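HIGH affinity ribose transport protein RBSD (Bacillus subtilis, PDB 1OGD) probably catalyses the interconversion of the beta-pyran and beta-furan forms of D-ribose, working as a homodecamer of two pentamers. Local coordinates at residues Ser9-Ile14 with Ile40-Lys45; Lys23-Asp28 with Leu103-Ala108; Gly36-Asp41 with Ala108-Arg113; Lys66-Ala71 with Glu94-Glu99. All coordinates share one frame; numbering follows the deposited sequence.

Contact 1 (Ser9-Ile14 with Ile40-Lys45)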
loop_
_atom_site.group_PDB
_atom_site.type_symbol
_atom_site.label_atom_id
_atom_site.label_comp_id
_atom_site.label_asym_id
_atom_site.label_seq_id
_atom_site.Cartn_x
_atom_site.Cartn_y
_atom_site.Cartn_z
ATOM N N SER A 9 3.620 15.696 18.111
ATOM C CA SER A 9 2.985 15.635 16.804
ATOM C C SER A 9 2.106 14.402 16.631
ATOM O O SER A 9 1.014 14.499 16.073
ATOM C CB SER A 9 4.045 15.700 15.701
ATOM O OG SER A 9 4.938 14.607 15.772
ATOM N N HIS A 10 2.567 13.250 17.110
ATOM C CA HIS A 10 1.778 12.023 16.994
ATOM C C HIS A 10 0.478 12.144 17.783
ATOM O O HIS A 10 -0.594 11.785 17.291
ATOM C CB HIS A 10 2.548 10.804 17.523
ATOM C CG HIS A 10 3.905 10.624 16.916
ATOM N ND1 HIS A 10 4.121 10.608 15.554
ATOM C CD2 HIS A 10 5.116 10.434 17.492
ATOM C CE1 HIS A 10 5.409 10.419 15.319
ATOM N NE2 HIS A 10 6.034 10.310 16.477
ATOM N N LEU A 11 0.576 12.634 19.016
ATOM C CA LEU A 11 -0.606 12.783 19.856
ATOM C C LEU A 11 -1.577 13.815 19.301
ATOM O O LEU A 11 -2.787 13.620 19.350
ATOM C CB LEU A 11 -0.207 13.166 21.286
ATOM C CG LEU A 11 0.512 12.089 22.105
ATOM C CD1 LEU A 11 0.756 12.596 23.522
ATOM C CD2 LEU A 11 -0.330 10.830 22.145
ATOM N N ALA A 12 -1.045 14.914 18.776
ATOM C CA ALA A 12 -1.887 15.967 18.219
ATOM C C ALA A 12 -2.808 15.391 17.140
ATOM O O ALA A 12 -3.987 15.736 17.065
ATOM C CB ALA A 12 -1.013 17.075 17.627
ATOM N N LYS A 13 -2.269 14.501 16.311
ATOM C CA LYS A 13 -3.064 13.903 15.239
ATOM C C LYS A 13 -4.192 13.044 15.787
ATOM O O LYS A 13 -5.282 13.015 15.219
ATOM C CB LYS A 13 -2.165 13.094 14.309
ATOM C CG LYS A 13 -1.112 13.950 13.625
ATOM C CD LYS A 13 -0.137 13.109 12.811
ATOM C CE LYS A 13 0.885 13.992 12.140
ATOM N NZ LYS A 13 1.943 13.201 11.475
ATOM N N ILE A 14 -3.930 12.353 16.894
ATOM C CA ILE A 14 -4.945 11.518 17.528
ATOM C C ILE A 14 -6.028 12.392 18.171
ATOM O O ILE A 14 -7.224 12.141 17.999
ATOM C CB ILE A 14 -4.331 10.597 18.628
ATOM C CG1 ILE A 14 -3.365 9.587 18.000
ATOM C CG2 ILE A 14 -5.437 9.842 19.363
ATOM C CD1 ILE A 14 -4.016 8.709 16.945
ATOM N N ILE A 40 1.758 4.561 20.258
ATOM C CA ILE A 40 2.649 5.709 20.271
ATOM C C ILE A 40 3.495 5.556 21.527
ATOM O O ILE A 40 3.005 5.719 22.644
ATOM C CB ILE A 40 1.847 7.016 20.305
ATOM C CG1 ILE A 40 0.934 7.085 19.076
ATOM C CG2 ILE A 40 2.791 8.202 20.320
ATOM C CD1 ILE A 40 -0.035 8.266 19.063
ATOM N N ASP A 41 4.768 5.231 21.332
ATOM C CA ASP A 41 5.683 4.990 22.440
ATOM C C ASP A 41 6.517 6.224 22.791
ATOM O O ASP A 41 7.374 6.648 22.017
ATOM C CB ASP A 41 6.583 3.809 22.070
ATOM C CG ASP A 41 7.343 3.245 23.252
ATOM O OD1 ASP A 41 7.958 2.171 23.076
ATOM O OD2 ASP A 41 7.337 3.864 24.343
ATOM N N LEU A 42 6.259 6.790 23.969
ATOM C CA LEU A 42 6.967 7.981 24.429
ATOM C C LEU A 42 8.091 7.650 25.395
ATOM O O LEU A 42 8.865 8.532 25.771
ATOM C CB LEU A 42 5.993 8.942 25.128
ATOM C CG LEU A 42 4.786 9.459 24.335
ATOM C CD1 LEU A 42 3.867 10.252 25.260
ATOM C CD2 LEU A 42 5.265 10.322 23.173
ATOM N N SER A 43 8.185 6.385 25.794
ATOM C CA SER A 43 9.205 5.969 26.746
ATOM C C SER A 43 10.627 6.262 26.293
ATOM O O SER A 43 10.951 6.200 25.102
ATOM C CB SER A 43 9.069 4.471 27.060
ATOM O OG SER A 43 9.433 3.673 25.948
ATOM N N LEU A 44 11.479 6.585 27.258
ATOM C CA LEU A 44 12.877 6.873 26.980
ATOM C C LEU A 44 13.727 5.934 27.831
ATOM O O LEU A 44 14.724 5.378 27.369
ATOM C CB LEU A 44 13.190 8.337 27.316
ATOM C CG LEU A 44 14.553 8.899 26.899
ATOM C CD1 LEU A 44 14.782 8.660 25.414
ATOM C CD2 LEU A 44 14.605 10.389 27.208
ATOM N N LYS A 45 13.307 5.758 29.079
ATOM C CA LYS A 45 14.000 4.894 30.028
ATOM C C LYS A 45 13.012 4.606 31.150
ATOM O O LYS A 45 11.985 5.269 31.263
ATOM C CB LYS A 45 15.232 5.610 30.589
ATOM C CG LYS A 45 14.886 6.874 31.369
ATOM C CD LYS A 45 16.112 7.725 31.662
ATOM C CE LYS A 45 17.073 7.045 32.620
ATOM N NZ LYS A 45 18.250 7.927 32.898
#

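Contact 2 (Lys23-Asp28 with Leu103-Ala108). With RIP (beta-D-ribopyranose), chain G.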
loop_
_atom_site.group_PDB
_atom_site.type_symbol
_atom_site.label_atom_id
_atom_site.label_comp_id
_atom_site.label_asym_id
_atom_site.label_seq_id
_atom_site.Cartn_x
_atom_site.Cartn_y
_atom_site.Cartn_z
ATOM N N LYS A 23 -11.997 6.645 22.708
ATOM C CA LYS A 23 -11.097 6.333 23.809
ATOM C C LYS A 23 -9.631 6.218 23.424
ATOM O O LYS A 23 -9.293 5.780 22.320
ATOM C CB LYS A 23 -11.525 5.012 24.454
ATOM C CG LYS A 23 -12.988 4.960 24.866
ATOM C CD LYS A 23 -13.403 3.543 25.217
ATOM C CE LYS A 23 -14.873 3.462 25.609
ATOM N NZ LYS A 23 -15.791 3.992 24.551
ATOM N N ILE A 24 -8.762 6.638 24.337
ATOM C CA ILE A 24 -7.328 6.508 24.139
ATOM C C ILE A 24 -6.834 5.860 25.426
ATOM O O ILE A 24 -7.485 5.965 26.467
ATOM C CB ILE A 24 -6.599 7.859 23.919
ATOM C CG1 ILE A 24 -6.712 8.743 25.155
ATOM C CG2 ILE A 24 -7.156 8.563 22.689
ATOM C CD1 ILE A 24 -5.864 9.994 25.052
ATOM N N VAL A 25 -5.696 5.184 25.356
ATOM C CA VAL A 25 -5.157 4.505 26.521
ATOM C C VAL A 25 -3.777 5.031 26.887
ATOM O O VAL A 25 -2.960 5.300 26.009
ATOM C CB VAL A 25 -5.046 2.975 26.254
ATOM C CG1 VAL A 25 -4.521 2.252 27.497
ATOM C CG2 VAL A 25 -6.402 2.417 25.846
ATOM N N ILE A 26 -3.535 5.210 28.182
ATOM C CA ILE A 26 -2.227 5.633 28.665
ATOM C C ILE A 26 -1.768 4.368 29.364
ATOM O O ILE A 26 -2.463 3.855 30.240
ATOM C CB ILE A 26 -2.313 6.785 29.680
ATOM C CG1 ILE A 26 -2.907 8.026 29.007
ATOM C CG2 ILE A 26 -0.917 7.116 30.194
ATOM C CD1 ILE A 26 -3.228 9.157 29.971
ATOM N N ALA A 27 -0.609 3.853 28.982
ATOM C CA ALA A 27 -0.156 2.595 29.556
ATOM C C ALA A 27 1.225 2.603 30.163
ATOM O O ALA A 27 2.048 3.462 29.852
ATOM C CB ALA A 27 -0.220 1.510 28.479
ATOM N N ASP A 28 1.472 1.633 31.042
ATOM C CA ASP A 28 2.792 1.485 31.631
ATOM C C ASP A 28 3.593 0.698 30.594
ATOM O O ASP A 28 3.047 0.313 29.554
ATOM C CB ASP A 28 2.729 0.760 32.990
ATOM C CG ASP A 28 2.078 -0.621 32.918
ATOM O OD1 ASP A 28 1.275 -0.920 33.831
ATOM O OD2 ASP A 28 2.371 -1.408 31.989
ATOM N N LEU A 103 -9.747 -5.952 27.475
ATOM C CA LEU A 103 -10.727 -6.154 26.414
ATOM C C LEU A 103 -11.172 -4.812 25.842
ATOM O O LEU A 103 -11.351 -4.667 24.632
ATOM C CB LEU A 103 -11.946 -6.905 26.944
ATOM C CG LEU A 103 -11.730 -8.356 27.372
ATOM C CD1 LEU A 103 -13.047 -8.933 27.888
ATOM C CD2 LEU A 103 -11.203 -9.173 26.193
ATOM N N LEU A 104 -11.351 -3.832 26.721
ATOM C CA LEU A 104 -11.773 -2.502 26.301
ATOM C C LEU A 104 -10.730 -1.777 25.461
ATOM O O LEU A 104 -11.081 -0.951 24.626
ATOM C CB LEU A 104 -12.125 -1.641 27.519
ATOM C CG LEU A 104 -13.528 -1.790 28.113
ATOM C CD1 LEU A 104 -13.819 -3.254 28.426
ATOM C CD2 LEU A 104 -13.632 -0.935 29.369
ATOM N N THR A 105 -9.452 -2.082 25.671
ATOM C CA THR A 105 -8.399 -1.416 24.913
ATOM C C THR A 105 -8.437 -1.740 23.421
ATOM O O THR A 105 -7.820 -1.046 22.616
ATOM C CB THR A 105 -6.987 -1.766 25.450
ATOM O OG1 THR A 105 -6.714 -3.156 25.234
ATOM C CG2 THR A 105 -6.889 -1.443 26.936
ATOM N N LYS A 106 -9.155 -2.792 23.051
ATOM C CA LYS A 106 -9.250 -3.177 21.644
ATOM C C LYS A 106 -10.046 -2.129 20.861
ATOM O O LYS A 106 -9.967 -2.062 19.637
ATOM C CB LYS A 106 -9.920 -4.551 21.522
ATOM C CG LYS A 106 -9.179 -5.657 22.264
ATOM C CD LYS A 106 -9.928 -6.984 22.243
ATOM C CE LYS A 106 -10.085 -7.526 20.830
ATOM N NZ LYS A 106 -10.795 -8.834 20.837
ATOM N N ASP A 107 -10.804 -1.307 21.583
ATOM C CA ASP A 107 -11.620 -0.261 20.970
ATOM C C ASP A 107 -10.957 1.110 20.986
ATOM O O ASP A 107 -11.482 2.065 20.415
ATOM C CB ASP A 107 -12.975 -0.163 21.672
ATOM C CG ASP A 107 -13.882 -1.322 21.342
ATOM O OD1 ASP A 107 -14.089 -1.576 20.136
ATOM O OD2 ASP A 107 -14.390 -1.977 22.278
ATOM N N ALA A 108 -9.805 1.204 21.639
ATOM C CA ALA A 108 -9.077 2.463 21.736
ATOM C C ALA A 108 -8.552 2.935 20.386
ATOM O O ALA A 108 -8.211 2.125 19.525
ATOM C CB ALA A 108 -7.920 2.311 22.708
HETATM C C1 RIP G . 0.580 -5.748 32.100
HETATM C C2 RIP G . 0.680 -4.348 32.650
HETATM C C3 RIP G . 0.072 -4.305 34.044
HETATM C C4 RIP G . 0.656 -5.333 35.006
HETATM C C5 RIP G . 0.509 -6.705 34.358
HETATM O O1 RIP G . -0.758 -6.092 31.803
HETATM O O2 RIP G . 2.047 -3.994 32.676
HETATM O O3 RIP G . 0.179 -3.013 34.583
HETATM O O4 RIP G . 2.030 -5.094 35.239
HETATM O O5 RIP G . 1.069 -6.753 33.028
HETATM O O HOH W 1 -12.631 4.629 20.699
#

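Contact 3 (Gly36-Asp41 with Ala108-Arg113)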
loop_
_atom_site.group_PDB
_atom_site.type_symbol
_atom_site.label_atom_id
_atom_site.label_comp_id
_atom_site.label_asym_id
_atom_site.label_seq_id
_atom_site.Cartn_x
_atom_site.Cartn_y
_atom_site.Cartn_z
ATOM N N GLY A 36 -3.902 -4.090 15.534
ATOM C CA GLY A 36 -4.724 -3.081 14.886
ATOM C C GLY A 36 -4.837 -1.744 15.604
ATOM O O GLY A 36 -5.289 -0.764 15.013
ATOM N N VAL A 37 -4.442 -1.686 16.871
ATOM C CA VAL A 37 -4.520 -0.432 17.612
ATOM C C VAL A 37 -3.202 0.318 17.504
ATOM O O VAL A 37 -2.135 -0.251 17.734
ATOM C CB VAL A 37 -4.858 -0.674 19.107
ATOM C CG1 VAL A 37 -4.863 0.650 19.866
ATOM C CG2 VAL A 37 -6.217 -1.345 19.223
ATOM N N LEU A 38 -3.282 1.597 17.144
ATOM C CA LEU A 38 -2.096 2.427 17.000
ATOM C C LEU A 38 -1.335 2.561 18.313
ATOM O O LEU A 38 -1.919 2.833 19.366
ATOM C CB LEU A 38 -2.482 3.819 16.501
ATOM C CG LEU A 38 -1.334 4.825 16.386
ATOM C CD1 LEU A 38 -0.346 4.375 15.305
ATOM C CD2 LEU A 38 -1.902 6.206 16.055
ATOM N N LYS A 39 -0.023 2.394 18.235
ATOM C CA LYS A 39 0.833 2.490 19.403
ATOM C C LYS A 39 1.803 3.661 19.283
ATOM O O LYS A 39 2.575 3.755 18.333
ATOM C CB LYS A 39 1.609 1.183 19.567
ATOM C CG LYS A 39 2.562 1.130 20.743
ATOM C CD LYS A 39 3.282 -0.201 20.703
ATOM C CE LYS A 39 4.237 -0.385 21.846
ATOM N NZ LYS A 39 4.870 -1.720 21.716
ATOM N N ILE A 40 1.758 4.561 20.258
ATOM C CA ILE A 40 2.649 5.709 20.271
ATOM C C ILE A 40 3.495 5.556 21.527
ATOM O O ILE A 40 3.005 5.719 22.644
ATOM C CB ILE A 40 1.847 7.016 20.305
ATOM C CG1 ILE A 40 0.934 7.085 19.076
ATOM C CG2 ILE A 40 2.791 8.202 20.320
ATOM C CD1 ILE A 40 -0.035 8.266 19.063
ATOM N N ASP A 41 4.768 5.231 21.332
ATOM C CA ASP A 41 5.683 4.990 22.440
ATOM C C ASP A 41 6.517 6.224 22.791
ATOM O O ASP A 41 7.374 6.648 22.017
ATOM C CB ASP A 41 6.583 3.809 22.070
ATOM C CG ASP A 41 7.343 3.245 23.252
ATOM O OD1 ASP A 41 7.958 2.171 23.076
ATOM O OD2 ASP A 41 7.337 3.864 24.343
ATOM N N ALA A 108 -9.805 1.204 21.639
ATOM C CA ALA A 108 -9.077 2.463 21.736
ATOM C C ALA A 108 -8.552 2.935 20.386
ATOM O O ALA A 108 -8.211 2.125 19.525
ATOM C CB ALA A 108 -7.920 2.311 22.708
ATOM N N LYS A 109 -8.481 4.253 20.210
ATOM C CA LYS A 109 -7.979 4.830 18.975
ATOM C C LYS A 109 -6.460 4.754 19.002
ATOM O O LYS A 109 -5.803 4.815 17.969
ATOM C CB LYS A 109 -8.417 6.295 18.845
ATOM C CG LYS A 109 -9.919 6.493 18.774
ATOM C CD LYS A 109 -10.499 5.827 17.537
ATOM C CE LYS A 109 -12.017 5.892 17.524
ATOM N NZ LYS A 109 -12.582 5.207 16.323
ATOM N N ALA A 110 -5.902 4.609 20.195
ATOM C CA ALA A 110 -4.458 4.536 20.339
ATOM C C ALA A 110 -4.067 4.190 21.763
ATOM O O ALA A 110 -4.846 4.379 22.707
ATOM C CB ALA A 110 -3.824 5.875 19.951
ATOM N N VAL A 111 -2.853 3.675 21.904
ATOM C CA VAL A 111 -2.307 3.335 23.203
ATOM C C VAL A 111 -1.032 4.147 23.306
ATOM O O VAL A 111 -0.189 4.109 22.411
ATOM C CB VAL A 111 -1.969 1.830 23.321
ATOM C CG1 VAL A 111 -1.272 1.553 24.654
ATOM C CG2 VAL A 111 -3.242 1.002 23.220
ATOM N N ILE A 112 -0.912 4.914 24.385
ATOM C CA ILE A 112 0.270 5.728 24.604
ATOM C C ILE A 112 1.112 5.020 25.658
ATOM O O ILE A 112 0.704 4.874 26.811
ATOM C CB ILE A 112 -0.124 7.138 25.074
ATOM C CG1 ILE A 112 -1.118 7.738 24.074
ATOM C CG2 ILE A 112 1.100 8.011 25.170
ATOM C CD1 ILE A 112 -1.855 8.955 24.573
ATOM N N ARG A 113 2.286 4.559 25.247
ATOM C CA ARG A 113 3.171 3.841 26.144
ATOM C C ARG A 113 4.124 4.791 26.860
ATOM O O ARG A 113 4.865 5.532 26.222
ATOM C CB ARG A 113 3.972 2.796 25.356
ATOM C CG ARG A 113 4.844 1.894 26.214
ATOM C CD ARG A 113 5.509 0.818 25.362
ATOM N NE ARG A 113 6.264 -0.139 26.163
ATOM C CZ ARG A 113 7.578 -0.320 26.079
ATOM N NH1 ARG A 113 8.307 0.390 25.226
ATOM N NH2 ARG A 113 8.170 -1.220 26.848
#

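Contact 4 (Lys66-Ala71 with Glu94-Glu99). With RIP (beta-D-ribopyranose), chain G.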
loop_
_atom_site.group_PDB
_atom_site.type_symbol
_atom_site.label_atom_id
_atom_site.label_comp_id
_atom_site.label_asym_id
_atom_site.label_seq_id
_atom_site.Cartn_x
_atom_site.Cartn_y
_atom_site.Cartn_z
ATOM N N LYS A 66 -15.005 10.561 31.199
ATOM C CA LYS A 66 -14.979 9.343 32.002
ATOM C C LYS A 66 -13.610 8.679 31.936
ATOM O O LYS A 66 -12.982 8.632 30.876
ATOM C CB LYS A 66 -16.051 8.371 31.509
ATOM C CG LYS A 66 -16.139 7.073 32.289
ATOM C CD LYS A 66 -17.208 6.174 31.689
ATOM C CE LYS A 66 -17.318 4.856 32.432
ATOM N NZ LYS A 66 -18.337 3.959 31.815
ATOM N N VAL A 67 -13.154 8.175 33.077
ATOM C CA VAL A 67 -11.863 7.508 33.167
ATOM C C VAL A 67 -12.108 6.063 33.575
ATOM O O VAL A 67 -13.015 5.777 34.359
ATOM C CB VAL A 67 -10.956 8.174 34.223
ATOM C CG1 VAL A 67 -9.569 7.555 34.179
ATOM C CG2 VAL A 67 -10.881 9.679 33.978
ATOM N N ILE A 68 -11.306 5.152 33.035
ATOM C CA ILE A 68 -11.448 3.736 33.349
ATOM C C ILE A 68 -10.088 3.158 33.709
ATOM O O ILE A 68 -9.122 3.310 32.962
ATOM C CB ILE A 68 -12.032 2.958 32.150
ATOM C CG1 ILE A 68 -13.362 3.584 31.731
ATOM C CG2 ILE A 68 -12.243 1.496 32.519
ATOM C CD1 ILE A 68 -13.952 2.997 30.470
ATOM N N ALA A 69 -10.015 2.513 34.867
ATOM C CA ALA A 69 -8.777 1.901 35.331
ATOM C C ALA A 69 -9.098 0.518 35.887
ATOM O O ALA A 69 -10.263 0.172 36.062
ATOM C CB ALA A 69 -8.133 2.768 36.408
ATOM N N ALA A 70 -8.070 -0.276 36.152
ATOM C CA ALA A 70 -8.277 -1.612 36.696
ATOM C C ALA A 70 -8.341 -1.525 38.219
ATOM O O ALA A 70 -7.559 -0.802 38.838
ATOM C CB ALA A 70 -7.142 -2.541 36.268
ATOM N N ALA A 71 -9.277 -2.258 38.815
ATOM C CA ALA A 71 -9.436 -2.263 40.268
ATOM C C ALA A 71 -8.099 -2.557 40.946
ATOM O O ALA A 71 -7.754 -1.949 41.962
ATOM C CB ALA A 71 -10.473 -3.307 40.675
ATOM N N GLU A 94 -14.438 4.787 36.660
ATOM C CA GLU A 94 -14.943 3.426 36.737
ATOM C C GLU A 94 -13.797 2.415 36.826
ATOM O O GLU A 94 -12.790 2.537 36.125
ATOM C CB GLU A 94 -15.819 3.137 35.515
ATOM C CG GLU A 94 -16.312 1.708 35.417
ATOM C CD GLU A 94 -17.206 1.483 34.210
ATOM O OE1 GLU A 94 -16.823 1.904 33.099
ATOM O OE2 GLU A 94 -18.288 0.880 34.367
ATOM N N TYR A 95 -13.954 1.426 37.704
ATOM C CA TYR A 95 -12.945 0.390 37.885
ATOM C C TYR A 95 -13.452 -0.961 37.415
ATOM O O TYR A 95 -14.603 -1.325 37.656
ATOM C CB TYR A 95 -12.533 0.276 39.353
ATOM C CG TYR A 95 -11.794 1.479 39.872
ATOM C CD1 TYR A 95 -12.483 2.592 40.348
ATOM C CD2 TYR A 95 -10.405 1.515 39.865
ATOM C CE1 TYR A 95 -11.800 3.715 40.806
ATOM C CE2 TYR A 95 -9.713 2.629 40.316
ATOM C CZ TYR A 95 -10.415 3.727 40.785
ATOM O OH TYR A 95 -9.727 4.833 41.228
ATOM N N LEU A 96 -12.579 -1.702 36.743
ATOM C CA LEU A 96 -12.914 -3.022 36.234
ATOM C C LEU A 96 -11.737 -3.929 36.529
ATOM O O LEU A 96 -10.669 -3.460 36.914
ATOM C CB LEU A 96 -13.130 -2.973 34.721
ATOM C CG LEU A 96 -14.132 -1.963 34.169
ATOM C CD1 LEU A 96 -14.090 -2.011 32.653
ATOM C CD2 LEU A 96 -15.525 -2.280 34.679
ATOM N N SER A 97 -11.928 -5.229 36.353
ATOM C CA SER A 97 -10.838 -6.163 36.576
ATOM C C SER A 97 -9.854 -5.891 35.445
ATOM O O SER A 97 -10.242 -5.377 34.395
ATOM C CB SER A 97 -11.344 -7.606 36.500
ATOM O OG SER A 97 -11.857 -7.899 35.211
ATOM N N HIS A 98 -8.588 -6.223 35.657
ATOM C CA HIS A 98 -7.575 -5.999 34.634
ATOM C C HIS A 98 -7.925 -6.714 33.331
ATOM O O HIS A 98 -7.624 -6.219 32.245
ATOM C CB HIS A 98 -6.210 -6.475 35.126
ATOM C CG HIS A 98 -5.090 -6.145 34.191
ATOM N ND1 HIS A 98 -4.698 -4.848 33.929
ATOM C CD2 HIS A 98 -4.287 -6.939 33.446
ATOM C CE1 HIS A 98 -3.700 -4.860 33.063
ATOM N NE2 HIS A 98 -3.431 -6.116 32.754
ATOM N N GLU A 99 -8.563 -7.875 33.438
ATOM C CA GLU A 99 -8.942 -8.641 32.256
ATOM C C GLU A 99 -9.973 -7.910 31.408
ATOM O O GLU A 99 -9.841 -7.843 30.186
ATOM C CB GLU A 99 -9.480 -10.017 32.656
ATOM C CG GLU A 99 -8.429 -10.933 33.256
ATOM C CD GLU A 99 -7.219 -11.094 32.350
ATOM O OE1 GLU A 99 -7.394 -11.520 31.186
ATOM O OE2 GLU A 99 -6.091 -10.793 32.801
HETATM C C1 RIP G . 0.580 -5.748 32.100
HETATM C C2 RIP G . 0.680 -4.348 32.650
HETATM C C3 RIP G . 0.072 -4.305 34.044
HETATM C C4 RIP G . 0.656 -5.333 35.006
HETATM C C5 RIP G . 0.509 -6.705 34.358
HETATM O O1 RIP G . -0.758 -6.092 31.803
HETATM O O2 RIP G . 2.047 -3.994 32.676
HETATM O O3 RIP G . 0.179 -3.013 34.583
HETATM O O4 RIP G . 2.030 -5.094 35.239
HETATM O O5 RIP G . 1.069 -6.753 33.028
#

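Contact 1 (Ser9-Ile14 with Ile40-Lys45)
Helix-on-sheet packing sets H10, L11 and I14 of helix 9-17 against I40 of strand 38-41. This strand is an outermost one of the mixed sheet within the chain, and the helix lies against the face that carries I40 and L38. I40 is the residue that all three helix side chains touch. Its CG1 stands anti to the carbonyl carbon (chi1 -59°), and the extended side chain carries CD1 in among the helix side chains. CD1 lies 3.7 Å from I14 CG1, where the two isoleucines slide past each other in opposite directions. The same I40 CD1 is 4.0 Å from L11 CD2. The other branch, I40 CG2, meets H10 CB at 3.8 Å, so H10 touches I40 through its CB and not through its polar ring atoms. H10 NE2 is engaged elsewhere: it is hydrogen-bonded to the backbone N of D41 in a neighbouring subunit. The helix thus packs on its own strand and joins a subunit interface at once. Further along, L11 CD1 approaches L42 CD1 at 4.3 Å. L42 and L11 both also rest on I112 of the adjacent strand. At the end of the strand, D41 opens an Asx turn. Its OD2 accepts from S43 N at 3.0 Å, and S43 OG reaches D41 OD2 at 2.6 Å from the same face of the carboxylate, on the syn side.

Contact 2 (Lys23-Asp28 with Leu103-Ala108)
Close to the ribose pocket, V25 of strand 23-27 packs against A108 and T105 of the segment 103-108. V25 does this with one branch. Its CG1 is anti to the backbone N (chi1 -178°), which puts CG2 toward the helical segment. V25 CG2 presses on A108 CB at 3.5 Å, a tight carbon contact. The same V25 CG2 reaches T105 CG2 at 4.0 Å, the two side chains crossing at about a right angle. T105 turns only its methyl to V25; its OG1 is bonded to the K102 carbonyl one helical turn back. At the start of the strand the meeting is through the backbone. A108 CA approaches K23 O at 3.4 Å in a bent CA-H...O contact. A water ties the same region: it accepts from K23 N at 2.9 Å and donates to D107 O at 2.8 Å. The segment 103-108 belongs to a beta-alpha-beta crossover, in which helix 98-104 connects strand 92-96 to strand 110-113. Strand 23-27 is a neighbour of 110-113, so the chain leaving the helix passes close to it. At the far end of the strand, D28 binds beta-D-ribopyranose with both carboxylate oxygens. D28 OD1 accepts a very short bond of 2.5 Å from sugar O3. D28 OD2 accepts from sugar O2 at 2.7 Å and also takes the backbone N of G30, which helps hold the carboxylate in place. The sugar is bonded as well to N122 and to H20 of a neighbouring subunit.

Contact 3 (Gly36-Asp41 with Ala108-Arg113)
D41 and R113 form a salt bridge across two neighbouring parallel strands, 38-41 and 110-113, at one side of the mixed sheet. R113 NH1 donates to D41 OD1 at 2.8 Å. The acid lies at the edge of the guanidinium, near its plane, and NH1 meets OD1 on the syn side. The two flat groups are nevertheless turned 74° apart. D41 OD1 also accepts from S9 OG of a neighbouring subunit, and its OD2 is taken by S43 OG. R113 NH1 donates to the L7 carbonyl of that subunit, while R113 NH2 is bonded to A29 O. The guanidinium is held through both NH1 and NH2, and D41 probably offsets its positive charge in this buried place. Backbone bonds alternate between the strands in the usual parallel way. V111 N donates to L38 O at 2.8 Å. I40 N donates to V111 O at 2.9 Å, almost straight at 176°. R113 N donates to I40 O at 2.9 Å, and L42 carries the ladder on to R113 O. On the face of D41 and R113, the extended chain of K39 runs beside that of R113, pointing the same way, with K39 CE 3.9 Å from R113 CD. K39 NZ passes on to a salt bridge with D17 of a further subunit. L38 and I40 lie on the other face, the one under helix 9-17, and L38 CB is 4.2 Å from A110 CB. V37 crosses V111 at about a right angle. V37 has CG1 anti to its backbone N (chi1 177°), and this methyl sits 3.7 Å from V111 CG2.

Contact 4 (Lys66-Ala71 with Glu94-Glu99)
E94 starts at CB, which lies 3.8 Å from K66 CE. Its chain runs extended, with CG anti to the backbone N (chi1 175°), and takes the carboxylate out to where it crosses the K66 chain at a slant. CD stays near K66 CE and NZ. At the tip, E94 OE1 makes a salt bridge with K66 NZ at 2.9 Å. The lysine comes from above the carboxylate plane, 53° out of it. I68, which lies alongside E94 and points the same way, brings CD1 to 4.0 Å from E94 OE1. The backbones beneath pair as parallel strands 64-70 and 92-96, the two strands of a beta-alpha-beta unit whose connection holds helices 72-76 and 78-87. E94 N donates to V67 O at 2.9 Å, and A69 N returns the bond to E94 O at 3.0 Å. Y95 turns the edge of its ring to A70 O, with CD2 3.8 Å away; its OH is bonded to E85. Where strand 92-96 gives way to helix 98-104, S97 is the N-cap, its OG bonded to E100. The edge of the H98 ring meets A70 CB, 4.1 Å from ND1. H98 NE2 is hydrogen-bonded to O1 of beta-D-ribopyranose at 2.8 Å.

All four contacts use one mixed sheet, ordered 38-41, 110-113, 23-27, 123-127, 64-70, 92-96. Contacts 1 and 3 share strand 38-41 at one side, with centres about 9 Å apart, and both meet the same neighbouring subunit. Contact 2 lies nearer the middle, about 7 Å from contact 3 between centres, and A108 belongs to both. Contact 4 closes the other side, about 23 Å from contact 1 between centres. Along the chain, contact 1 ends before contact 4 begins, while contacts 2 and 3 span contact 4. Helix 98-104 links contacts 4 and 2, where L104 packs on L96. D28 of contact 2 and H98 of contact 4 bind the same sugar.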